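Local coordinates for germination protein YpeB (Bacillus megaterium QM B1551, PDB 5BOI) that takes part in the germination of Bacillus spores, probably as an inhibitory protein, and carries PepSY domains in its C-terminal region, at residues V18-L23 and G27-H32; T48-D51 and Q56-Y59; N90-F95 and G116-V121; K94-H99 and D133-K138. All blocks are in the same frame, centred on the assembly; numbering follows the deposited sequence. Where two conformers were deposited one is given.

Interaction 1 of 4, residues V18-L23 and G27-H32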
loop_
_atom_site.group_PDB
_atom_site.type_symbol
_atom_site.label_atom_id
_atom_site.label_comp_id
_atom_site.label_asym_id
_atom_site.label_seq_id
_atom_site.Cartn_x
_atom_site.Cartn_y
_atom_site.Cartn_z
ATOM N N VAL A 18 17.183 9.833 -6.456
ATOM C CA VAL A 18 16.194 8.922 -5.904
ATOM C C VAL A 18 15.130 8.655 -6.962
ATOM O O VAL A 18 14.802 7.503 -7.261
ATOM C CB VAL A 18 15.551 9.495 -4.625
ATOM C CG1 VAL A 18 14.618 8.477 -3.990
ATOM C CG2 VAL A 18 16.636 9.901 -3.639
ATOM N N ALA A 19 14.629 9.739 -7.544
ATOM C CA ALA A 19 13.599 9.676 -8.574
ATOM C C ALA A 19 14.015 8.813 -9.768
ATOM O O ALA A 19 13.267 7.934 -10.198
ATOM C CB ALA A 19 13.242 11.092 -9.038
ATOM N N ARG A 20 15.205 9.069 -10.303
ATOM C CA ARG A 20 15.694 8.338 -11.468
ATOM C C ARG A 20 15.684 6.827 -11.225
ATOM O O ARG A 20 15.235 6.050 -12.072
ATOM C CB ARG A 20 17.103 8.803 -11.830
ATOM C CG ARG A 20 17.214 10.292 -12.106
ATOM C CD ARG A 20 18.518 10.627 -12.823
ATOM N NE ARG A 20 18.695 12.068 -12.979
ATOM C CZ ARG A 20 18.141 12.790 -13.949
ATOM N NH1 ARG A 20 18.358 14.097 -14.009
ATOM N NH2 ARG A 20 17.365 12.207 -14.855
ATOM N N SER A 21 16.170 6.428 -10.054
ATOM C CA SER A 21 16.240 5.022 -9.668
ATOM C C SER A 21 14.863 4.385 -9.454
ATOM O O SER A 21 14.571 3.314 -9.989
ATOM C CB SER A 21 17.077 4.885 -8.399
ATOM O OG SER A 21 17.542 3.559 -8.243
ATOM N N PHE A 22 14.025 5.055 -8.667
ATOM C CA PHE A 22 12.686 4.568 -8.333
ATOM C C PHE A 22 11.783 4.410 -9.557
ATOM O O PHE A 22 10.989 3.470 -9.640
ATOM C CB PHE A 22 12.038 5.528 -7.335
ATOM C CG PHE A 22 10.849 4.964 -6.612
ATOM C CD1 PHE A 22 11.016 4.064 -5.566
ATOM C CD2 PHE A 22 9.566 5.355 -6.958
ATOM C CE1 PHE A 22 9.915 3.558 -4.887
ATOM C CE2 PHE A 22 8.461 4.855 -6.280
ATOM C CZ PHE A 22 8.640 3.953 -5.242
ATOM N N LEU A 23 11.909 5.341 -10.500
ATOM C CA LEU A 23 11.011 5.421 -11.649
ATOM C C LEU A 23 11.652 4.852 -12.902
ATOM O O LEU A 23 11.058 4.880 -13.983
ATOM C CB LEU A 23 10.602 6.871 -11.905
ATOM C CG LEU A 23 9.804 7.568 -10.806
ATOM C CD1 LEU A 23 9.680 9.045 -11.133
ATOM C CD2 LEU A 23 8.440 6.922 -10.665
ATOM N N GLY A 27 17.373 9.100 -18.480
ATOM C CA GLY A 27 18.203 10.291 -18.415
ATOM C C GLY A 27 17.881 11.450 -19.343
ATOM O O GLY A 27 18.516 12.499 -19.251
ATOM N N ASN A 28 16.914 11.279 -20.237
ATOM C CA ASN A 28 16.531 12.374 -21.125
ATOM C C ASN A 28 15.418 13.236 -20.530
ATOM O O ASN A 28 14.983 14.213 -21.141
ATOM C CB ASN A 28 16.109 11.842 -22.503
ATOM C CG ASN A 28 14.996 10.805 -22.428
ATOM O OD1 ASN A 28 14.106 10.880 -21.581
ATOM N ND2 ASN A 28 15.038 9.835 -23.336
ATOM N N GLU A 29 14.971 12.867 -19.332
ATOM C CA GLU A 29 13.864 13.554 -18.677
ATOM C C GLU A 29 14.306 14.819 -17.953
ATOM O O GLU A 29 15.227 14.791 -17.138
ATOM C CB GLU A 29 13.170 12.624 -17.678
ATOM C CG GLU A 29 12.572 11.369 -18.282
ATOM C CD GLU A 29 13.551 10.211 -18.312
ATOM O OE1 GLU A 29 14.685 10.377 -17.812
ATOM O OE2 GLU A 29 13.180 9.133 -18.824
ATOM N N GLN A 30 13.641 15.929 -18.254
ATOM C CA GLN A 30 13.818 17.145 -17.477
ATOM C C GLN A 30 13.048 16.989 -16.164
ATOM O O GLN A 30 11.937 16.458 -16.153
ATOM C CB GLN A 30 13.330 18.377 -18.250
ATOM C CG GLN A 30 13.028 19.580 -17.355
ATOM C CD GLN A 30 11.939 20.485 -17.905
ATOM O OE1 GLN A 30 11.932 20.827 -19.089
ATOM N NE2 GLN A 30 11.007 20.876 -17.040
ATOM N N ILE A 31 13.638 17.435 -15.060
ATOM C CA ILE A 31 12.964 17.361 -13.768
ATOM C C ILE A 31 12.865 18.729 -13.088
ATOM O O ILE A 31 13.870 19.301 -12.673
ATOM C CB ILE A 31 13.680 16.381 -12.819
ATOM C CG1 ILE A 31 13.952 15.049 -13.529
ATOM C CG2 ILE A 31 12.869 16.182 -11.535
ATOM C CD1 ILE A 31 14.591 13.992 -12.644
ATOM N N HIS A 32 11.641 19.246 -12.992
ATOM C CA HIS A 32 11.355 20.492 -12.283
ATOM C C HIS A 32 11.086 20.189 -10.811
ATOM O O HIS A 32 10.134 19.477 -10.481
ATOM C CB HIS A 32 10.157 21.210 -12.923
ATOM C CG HIS A 32 9.643 22.378 -12.134
ATOM N ND1 HIS A 32 10.264 23.607 -12.128
ATOM C CD2 HIS A 32 8.553 22.503 -11.339
ATOM C CE1 HIS A 32 9.585 24.440 -11.357
ATOM N NE2 HIS A 32 8.541 23.793 -10.866
#
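Arg20 reaches from its helix across to Ile31 and Glu29, an example of a long side chain whose contact is made almost wholly by its tip. From CB, chi1 of -57° places CG beside the backbone N, and the chain then runs extended through CD to NE, carrying the guanidinium to Ile31 and the Glu29 carbonyl. There CZ, NH1 and NH2 lie almost equally far from Ile31 CD1, with CZ to CD1 at 4.0 Å; the methyl sits over one face of the group, offset toward its rim. At the edge of the guanidinium, near its plane, Glu29 O lies 4.1 Å from Arg20 NH2, too far for a hydrogen bond. The Glu29 carboxylate is also a distant counter-charge, OE1 lying 4.4 Å from Arg20 NH2, and instead accepts from Gly27 N at 3.0 Å. NH2 is thus buried without a hydrogen-bonding partner. An alanine at Arg20 is likely to leave the Ile31 methyl without its flat cover and Glu29 without this nearby positive charge. Behind the contact, Ala19 of helix 12-22 and the following Leu23 pack on strands 44-50 and 57-63, and Ile31 meets Ile49 of the neighbouring strand.

Interaction 2 of 4, residues T48-D51 and Q56-Y59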
loop_
_atom_site.group_PDB
_atom_site.type_symbol
_atom_site.label_atom_id
_atom_site.label_comp_id
_atom_site.label_asym_id
_atom_site.label_seq_id
_atom_site.Cartn_x
_atom_site.Cartn_y
_atom_site.Cartn_z
ATOM N N THR A 48 8.335 17.486 -10.727
ATOM C CA THR A 48 7.539 17.310 -11.935
ATOM C C THR A 48 8.457 16.846 -13.058
ATOM O O THR A 48 9.174 17.645 -13.654
ATOM C CB THR A 48 6.817 18.610 -12.360
ATOM O OG1 THR A 48 5.992 19.081 -11.288
ATOM C CG2 THR A 48 5.943 18.356 -13.579
ATOM N N ILE A 49 8.438 15.547 -13.331
ATOM C CA ILE A 49 9.300 14.959 -14.346
ATOM C C ILE A 49 8.588 14.901 -15.697
ATOM O O ILE A 49 7.486 14.370 -15.805
ATOM C CB ILE A 49 9.749 13.548 -13.937
ATOM C CG1 ILE A 49 10.501 13.601 -12.607
ATOM C CG2 ILE A 49 10.613 12.925 -15.016
ATOM C CD1 ILE A 49 9.875 12.760 -11.521
ATOM N N THR A 50 9.220 15.450 -16.729
ATOM C CA THR A 50 8.585 15.530 -18.036
ATOM C C THR A 50 9.321 14.684 -19.074
ATOM O O THR A 50 10.526 14.828 -19.258
ATOM C CB THR A 50 8.523 16.989 -18.539
ATOM O OG1 THR A 50 9.840 17.554 -18.523
ATOM C CG2 THR A 50 7.628 17.828 -17.645
ATOM N N ASP A 51 8.594 13.789 -19.733
ATOM C CA ASP A 51 9.107 13.110 -20.915
ATOM C C ASP A 51 9.288 14.177 -21.996
ATOM O O ASP A 51 8.452 15.072 -22.119
ATOM C CB ASP A 51 8.133 12.006 -21.361
ATOM C CG ASP A 51 8.690 11.113 -22.466
ATOM O OD1 ASP A 51 9.690 11.473 -23.115
ATOM O OD2 ASP A 51 8.104 10.036 -22.698
ATOM N N GLN A 56 4.270 13.731 -21.483
ATOM C CA GLN A 56 3.720 13.106 -20.289
ATOM C C GLN A 56 4.442 13.589 -19.035
ATOM O O GLN A 56 5.674 13.619 -18.988
ATOM C CB GLN A 56 3.819 11.578 -20.386
ATOM C CG GLN A 56 2.838 10.906 -21.344
ATOM C CD GLN A 56 1.399 10.903 -20.839
ATOM O OE1 GLN A 56 1.091 11.467 -19.787
ATOM N NE2 GLN A 56 0.514 10.253 -21.590
ATOM N N GLU A 57 3.676 13.952 -18.013
ATOM C CA GLU A 57 4.263 14.444 -16.778
ATOM C C GLU A 57 4.063 13.476 -15.619
ATOM O O GLU A 57 3.021 12.828 -15.499
ATOM C CB GLU A 57 3.684 15.809 -16.419
ATOM C CG GLU A 57 3.962 16.885 -17.448
ATOM C CD GLU A 57 3.433 18.235 -17.021
ATOM O OE1 GLU A 57 3.597 18.588 -15.835
ATOM O OE2 GLU A 57 2.847 18.941 -17.869
ATOM N N THR A 58 5.083 13.387 -14.776
ATOM C CA THR A 58 5.054 12.545 -13.587
ATOM C C THR A 58 5.358 13.408 -12.373
ATOM O O THR A 58 6.272 14.240 -12.401
ATOM C CB THR A 58 6.077 11.390 -13.676
ATOM O OG1 THR A 58 5.688 10.495 -14.725
ATOM C CG2 THR A 58 6.153 10.612 -12.347
ATOM N N TYR A 59 4.584 13.212 -11.311
ATOM C CA TYR A 59 4.743 13.996 -10.101
ATOM C C TYR A 59 5.233 13.089 -8.987
ATOM O O TYR A 59 4.679 12.017 -8.757
ATOM C CB TYR A 59 3.425 14.669 -9.715
ATOM C CG TYR A 59 2.778 15.401 -10.871
ATOM C CD1 TYR A 59 1.954 14.730 -11.773
ATOM C CD2 TYR A 59 3.008 16.753 -11.077
ATOM C CE1 TYR A 59 1.366 15.395 -12.840
ATOM C CE2 TYR A 59 2.425 17.423 -12.136
ATOM C CZ TYR A 59 1.606 16.740 -13.015
ATOM O OH TYR A 59 1.025 17.401 -14.073
#
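Thr48 and Tyr59 stand side by side on one face of an antiparallel hairpin, with Thr50 and Glu57 paired the same way further along. The backbone frame is regular: Ile49 and Thr58 form the hydrogen-bonded pair, joined from Ile49 N to Thr58 O at 2.7 Å and from Thr58 N to Ile49 O at 2.8 Å, and Asp51 N donates to Gln56 O at 3.0 Å where the strands leave for the loop.

Side-chain conformation decides what meets on this frame. In Thr48, chi1 of -57° turns CG2 anti to the backbone N, and this methyl touches Glu57 OE1 at 3.3 Å and Tyr59 CE2 at 3.9 Å. The hydroxyl OG1 comes 3.8 Å from Tyr59 CD2, oblique to the ring. Thr50 takes the other setting: at 55° its OG1 lies between the backbone N and the carbonyl carbon and makes a weak hydrogen bond to Gln30 O, leaving CG2 to lie along Glu57 CG at 3.8 Å. Ile49 and Thr58 occupy the other face, near Leu23. Asp51 turns its carboxylate to the loop, where OD1 accepts from Lys53 N.

The register of the hairpin is therefore set by main-chain bonds, while the side chains add van der Waals contact along it and the Asp51 carboxylate serves the turn.

Interaction 3 of 4, residues N90-F95 and G116-V121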
loop_
_atom_site.group_PDB
_atom_site.type_symbol
_atom_site.label_atom_id
_atom_site.label_comp_id
_atom_site.label_asym_id
_atom_site.label_seq_id
_atom_site.Cartn_x
_atom_site.Cartn_y
_atom_site.Cartn_z
ATOM N N ASN A 90 1.876 -9.589 -9.170
ATOM C CA ASN A 90 3.227 -10.119 -8.978
ATOM C C ASN A 90 4.307 -9.079 -9.208
ATOM O O ASN A 90 5.290 -9.014 -8.454
ATOM C CB ASN A 90 3.463 -11.321 -9.894
ATOM C CG ASN A 90 2.658 -12.526 -9.472
ATOM O OD1 ASN A 90 2.237 -12.624 -8.317
ATOM N ND2 ASN A 90 2.439 -13.453 -10.401
ATOM N N LYS A 91 4.118 -8.283 -10.255
ATOM C CA LYS A 91 5.031 -7.200 -10.593
ATOM C C LYS A 91 5.075 -6.121 -9.513
ATOM O O LYS A 91 6.151 -5.590 -9.195
ATOM C CB LYS A 91 4.629 -6.593 -11.928
ATOM C CG LYS A 91 4.846 -7.555 -13.105
ATOM C CD LYS A 91 4.738 -6.836 -14.435
ATOM C CE LYS A 91 5.239 -7.718 -15.581
ATOM N NZ LYS A 91 4.464 -8.978 -15.744
ATOM N N ALA A 92 3.913 -5.838 -8.936
ATOM C CA ALA A 92 3.811 -4.881 -7.830
ATOM C C ALA A 92 4.587 -5.412 -6.618
ATOM O O ALA A 92 5.373 -4.699 -5.996
ATOM C CB ALA A 92 2.356 -4.617 -7.476
ATOM N N THR A 93 4.372 -6.678 -6.301
ATOM C CA THR A 93 5.065 -7.285 -5.166
ATOM C C THR A 93 6.588 -7.228 -5.376
ATOM O O THR A 93 7.344 -6.869 -4.462
ATOM C CB THR A 93 4.599 -8.736 -4.966
ATOM O OG1 THR A 93 3.172 -8.743 -4.728
ATOM C CG2 THR A 93 5.366 -9.398 -3.802
ATOM N N LYS A 94 7.036 -7.542 -6.591
ATOM C CA LYS A 94 8.471 -7.557 -6.892
ATOM C C LYS A 94 9.071 -6.161 -6.796
ATOM O O LYS A 94 10.180 -5.976 -6.281
ATOM C CB LYS A 94 8.727 -8.108 -8.297
ATOM C CG LYS A 94 10.217 -8.052 -8.689
ATOM C CD LYS A 94 10.449 -8.297 -10.174
ATOM C CE LYS A 94 11.954 -8.298 -10.520
ATOM N NZ LYS A 94 12.797 -8.966 -9.480
ATOM N N PHE A 95 8.327 -5.184 -7.301
ATOM C CA PHE A 95 8.771 -3.799 -7.286
ATOM C C PHE A 95 9.067 -3.353 -5.852
ATOM O O PHE A 95 10.143 -2.801 -5.584
ATOM C CB PHE A 95 7.718 -2.885 -7.912
ATOM C CG PHE A 95 8.080 -1.431 -7.868
ATOM C CD1 PHE A 95 8.865 -0.874 -8.860
ATOM C CD2 PHE A 95 7.632 -0.620 -6.843
ATOM C CE1 PHE A 95 9.198 0.462 -8.829
ATOM C CE2 PHE A 95 7.969 0.729 -6.808
ATOM C CZ PHE A 95 8.759 1.262 -7.813
ATOM N N GLY A 116 -4.055 -1.820 -12.626
ATOM C CA GLY A 116 -4.206 -2.622 -11.424
ATOM C C GLY A 116 -3.976 -1.708 -10.235
ATOM O O GLY A 116 -3.004 -0.956 -10.188
ATOM N N VAL A 117 -4.887 -1.769 -9.277
ATOM C CA VAL A 117 -4.803 -0.947 -8.080
ATOM C C VAL A 117 -4.643 -1.890 -6.895
ATOM O O VAL A 117 -5.468 -2.793 -6.686
ATOM C CB VAL A 117 -6.070 -0.068 -7.917
ATOM C CG1 VAL A 117 -5.976 0.808 -6.676
ATOM C CG2 VAL A 117 -6.265 0.781 -9.176
ATOM N N PHE A 118 -3.587 -1.671 -6.128
ATOM C CA PHE A 118 -3.236 -2.574 -5.040
ATOM C C PHE A 118 -2.969 -1.838 -3.737
ATOM O O PHE A 118 -2.430 -0.731 -3.744
ATOM C CB PHE A 118 -1.988 -3.369 -5.413
ATOM C CG PHE A 118 -2.108 -4.089 -6.708
ATOM C CD1 PHE A 118 -2.929 -5.192 -6.814
ATOM C CD2 PHE A 118 -1.405 -3.667 -7.824
ATOM C CE1 PHE A 118 -3.050 -5.864 -8.003
ATOM C CE2 PHE A 118 -1.512 -4.355 -9.021
ATOM C CZ PHE A 118 -2.342 -5.451 -9.105
ATOM N N THR A 119 -3.350 -2.460 -2.621
ATOM C CA THR A 119 -2.940 -1.967 -1.305
ATOM C C THR A 119 -2.177 -3.076 -0.589
ATOM O O THR A 119 -2.609 -4.228 -0.592
ATOM C CB THR A 119 -4.137 -1.526 -0.441
ATOM O OG1 THR A 119 -4.891 -0.522 -1.141
ATOM C CG2 THR A 119 -3.641 -0.977 0.900
ATOM N N PHE A 120 -1.025 -2.728 -0.012
ATOM C CA PHE A 120 -0.208 -3.662 0.745
ATOM C C PHE A 120 -0.163 -3.149 2.169
ATOM O O PHE A 120 -0.271 -1.934 2.373
ATOM C CB PHE A 120 1.221 -3.726 0.179
ATOM C CG PHE A 120 1.310 -4.355 -1.179
ATOM C CD1 PHE A 120 0.964 -3.637 -2.320
ATOM C CD2 PHE A 120 1.725 -5.665 -1.320
ATOM C CE1 PHE A 120 1.045 -4.212 -3.584
ATOM C CE2 PHE A 120 1.801 -6.246 -2.585
ATOM C CZ PHE A 120 1.456 -5.518 -3.712
ATOM N N VAL A 121 -0.011 -4.037 3.161
ATOM C CA VAL A 121 0.092 -3.591 4.543
ATOM C C VAL A 121 1.287 -4.219 5.258
ATOM O O VAL A 121 1.760 -5.294 4.889
ATOM C CB VAL A 121 -1.174 -3.911 5.360
ATOM C CG1 VAL A 121 -2.391 -3.187 4.782
ATOM C CG2 VAL A 121 -1.429 -5.432 5.409
#
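Ala92 faces Phe118 and Phe120 at once, the meeting of a helix with an underlying strand where Ala92 offers a methyl group. The apolar contacts come first. Ala92 CB lies 3.9 Å from Phe118 CD2 and 4.0 Å from Phe120 CZ, oblique to both rings, so that one methyl touches two aromatic side chains projecting from the same side of the strand. Helix 85-98 adds Leu85, Ala88 and Met89 around Phe118. Within the strand, Gly116 is also fitted to this packing, since a CB there would run into Phe118 CZ.

The second kind of contact is polar against aromatic. Thr93 OG1 approaches the Phe120 edge near the plane of the ring, 3.6 Å from CE2, and the two side chains cross at about a right angle. With chi1 at -59°, OG1 lies beside its own backbone N, and it is hydrogen-bonded to Met89 O one turn earlier in the helix.

The axes of 90-95 and 116-121 pass 10.0 Å apart at 45°, a spacing these rings occupy; a helix covering antiparallel strands is consistent with the PepSY family. Chemically, the contact is mainly dispersion, with perhaps a weak electrostatic share where OG1 meets the ring edge.

Interaction 4 of 4, residues K94-H99 and D133-K138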
loop_
_atom_site.group_PDB
_atom_site.type_symbol
_atom_site.label_atom_id
_atom_site.label_comp_id
_atom_site.label_asym_id
_atom_site.label_seq_id
_atom_site.Cartn_x
_atom_site.Cartn_y
_atom_site.Cartn_z
ATOM N N LYS A 94 7.036 -7.542 -6.591
ATOM C CA LYS A 94 8.471 -7.557 -6.892
ATOM C C LYS A 94 9.071 -6.161 -6.796
ATOM O O LYS A 94 10.180 -5.976 -6.281
ATOM C CB LYS A 94 8.727 -8.108 -8.297
ATOM C CG LYS A 94 10.217 -8.052 -8.689
ATOM C CD LYS A 94 10.449 -8.297 -10.174
ATOM C CE LYS A 94 11.954 -8.298 -10.520
ATOM N NZ LYS A 94 12.797 -8.966 -9.480
ATOM N N PHE A 95 8.327 -5.184 -7.301
ATOM C CA PHE A 95 8.771 -3.799 -7.286
ATOM C C PHE A 95 9.067 -3.353 -5.852
ATOM O O PHE A 95 10.143 -2.801 -5.584
ATOM C CB PHE A 95 7.718 -2.885 -7.912
ATOM C CG PHE A 95 8.080 -1.431 -7.868
ATOM C CD1 PHE A 95 8.865 -0.874 -8.860
ATOM C CD2 PHE A 95 7.632 -0.620 -6.843
ATOM C CE1 PHE A 95 9.198 0.462 -8.829
ATOM C CE2 PHE A 95 7.969 0.729 -6.808
ATOM C CZ PHE A 95 8.759 1.262 -7.813
ATOM N N LEU A 96 8.131 -3.625 -4.942
ATOM C CA LEU A 96 8.303 -3.222 -3.543
ATOM C C LEU A 96 9.569 -3.832 -2.953
ATOM O O LEU A 96 10.373 -3.124 -2.351
ATOM C CB LEU A 96 7.089 -3.608 -2.693
ATOM C CG LEU A 96 5.829 -2.787 -3.004
ATOM C CD1 LEU A 96 4.616 -3.321 -2.285
ATOM C CD2 LEU A 96 6.082 -1.334 -2.645
ATOM N N LYS A 97 9.746 -5.134 -3.146
ATOM C CA LYS A 97 10.911 -5.825 -2.615
ATOM C C LYS A 97 12.198 -5.292 -3.240
ATOM O O LYS A 97 13.212 -5.166 -2.561
ATOM C CB LYS A 97 10.782 -7.334 -2.838
ATOM C CG LYS A 97 9.464 -7.895 -2.324
ATOM C CD LYS A 97 9.615 -9.243 -1.671
ATOM C CE LYS A 97 8.596 -9.416 -0.554
ATOM N NZ LYS A 97 8.788 -8.423 0.542
ATOM N N ASP A 98 12.153 -4.967 -4.529
ATOM C CA ASP A 98 13.326 -4.422 -5.214
ATOM C C ASP A 98 13.692 -3.012 -4.751
ATOM O O ASP A 98 14.826 -2.565 -4.964
ATOM C CB ASP A 98 13.125 -4.404 -6.736
ATOM C CG ASP A 98 13.121 -5.793 -7.348
ATOM O OD1 ASP A 98 13.586 -6.739 -6.683
ATOM O OD2 ASP A 98 12.671 -5.935 -8.502
ATOM N N HIS A 99 12.751 -2.310 -4.126
ATOM C CA HIS A 99 12.995 -0.920 -3.758
ATOM C C HIS A 99 12.936 -0.676 -2.255
ATOM O O HIS A 99 12.518 0.395 -1.820
ATOM C CB HIS A 99 12.013 -0.003 -4.487
ATOM C CG HIS A 99 12.269 0.084 -5.957
ATOM N ND1 HIS A 99 11.831 -0.876 -6.845
ATOM C CD2 HIS A 99 12.970 0.982 -6.688
ATOM C CE1 HIS A 99 12.225 -0.558 -8.065
ATOM N NE2 HIS A 99 12.920 0.566 -7.997
ATOM N N ASP A 133 -0.807 0.784 8.436
ATOM C CA ASP A 133 0.524 1.030 7.882
ATOM C C ASP A 133 0.601 0.501 6.446
ATOM O O ASP A 133 1.131 -0.593 6.188
ATOM C CB ASP A 133 1.588 0.378 8.768
ATOM C CG ASP A 133 1.645 1.006 10.164
ATOM O OD1 ASP A 133 0.711 1.762 10.517
ATOM O OD2 ASP A 133 2.607 0.745 10.911
ATOM N N SER A 134 0.060 1.281 5.519
ATOM C CA SER A 134 -0.206 0.765 4.179
ATOM C C SER A 134 0.544 1.485 3.053
ATOM O O SER A 134 0.945 2.647 3.161
ATOM C CB SER A 134 -1.711 0.820 3.895
ATOM O OG SER A 134 -2.194 2.157 3.837
ATOM N N VAL A 135 0.714 0.753 1.964
ATOM C CA VAL A 135 1.344 1.274 0.756
ATOM C C VAL A 135 0.381 1.012 -0.393
ATOM O O VAL A 135 -0.134 -0.103 -0.529
ATOM C CB VAL A 135 2.676 0.617 0.496
ATOM C CG1 VAL A 135 3.262 1.135 -0.831
ATOM C CG2 VAL A 135 3.646 0.881 1.650
ATOM N N LYS A 136 0.132 2.034 -1.213
ATOM C CA LYS A 136 -0.829 1.919 -2.299
ATOM C C LYS A 136 -0.069 1.969 -3.617
ATOM O O LYS A 136 0.870 2.750 -3.754
ATOM C CB LYS A 136 -1.861 3.047 -2.249
ATOM C CG LYS A 136 -2.926 2.882 -1.176
ATOM C CD LYS A 136 -3.560 4.212 -0.803
ATOM C CE LYS A 136 -4.453 4.065 0.420
ATOM N NZ LYS A 136 -4.852 2.644 0.637
ATOM N N MET A 137 -0.469 1.133 -4.568
ATOM C CA MET A 137 0.214 1.068 -5.860
ATOM C C MET A 137 -0.783 0.995 -6.985
ATOM O O MET A 137 -1.834 0.371 -6.838
ATOM C CB MET A 137 1.119 -0.146 -5.943
ATOM C CG MET A 137 2.107 -0.276 -4.835
ATOM S SD MET A 137 3.340 -1.431 -5.398
ATOM C CE MET A 137 4.022 -0.552 -6.803
ATOM N N LYS A 138 -0.429 1.610 -8.115
ATOM C CA LYS A 138 -1.215 1.526 -9.329
ATOM C C LYS A 138 -0.253 1.122 -10.445
ATOM O O LYS A 138 0.827 1.704 -10.589
ATOM C CB LYS A 138 -1.910 2.850 -9.655
ATOM C CG LYS A 138 -2.933 3.277 -8.599
ATOM C CD LYS A 138 -3.466 4.672 -8.862
ATOM C CE LYS A 138 -4.367 5.119 -7.711
ATOM N NZ LYS A 138 -4.838 6.527 -7.851
#
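Leu96 and Val135 have the nearest CA atoms of the two segments, 9.3 Å apart, and the short axes of helix 94-98 and strand 134-138 are inclined at 125°. Across that gap Leu96 and Met137 lie alongside each other, pointing opposite ways, with Leu96 CG 3.7 Å from Met137 SD. Of the leucine methyls, CD2 also reaches Val135 CG1 at 4.2 Å, so one leucine spans two residues of the strand that lie on the same side. A helix laid over antiparallel strands is consistent with the PepSY fold, and Phe120 of neighbouring strand 115-123 adds to the same apolar layer. Were Leu96 replaced by alanine, the Met137 sulfur would probably lose its neighbour and Val135 CG1 its partner from the helix. Met137 itself bends at chi3, 63°, and this turns its methyl CE toward Phe95, 3.6 Å from CD2 and oblique to the ring. Just past the helix end, His99 ND1 donates to Phe95 O at 2.9 Å with the acceptor in the imidazole plane, while the same nitrogen lies over one face of the Phe95 ring, offset toward its rim. Phe22 of helix 12-22 meets both these rings edge-to-face.

In the fold
All four contacts belong to the region of the YpeB PepSY1 and PepSY2 domains, and they fall into two pairs. Interactions 1 and 2 come first along the chain, their centres about 9 Å apart, tied by strands 30-35 and 44-50, which are neighbours in the sheet. Interactions 3 and 4, about 6 Å apart between centres, both start from helix 85-98 and end on the neighbouring strands 115-123 and 134-140. The pairs are about 19 to 22 Å apart between centres, yet interaction 1 touches 3 and 4 where Phe22 meets Phe95. Each pair thus involves a helix or hairpin set on antiparallel strands, and Phe22 packed against Phe95 and His99 links the two groups.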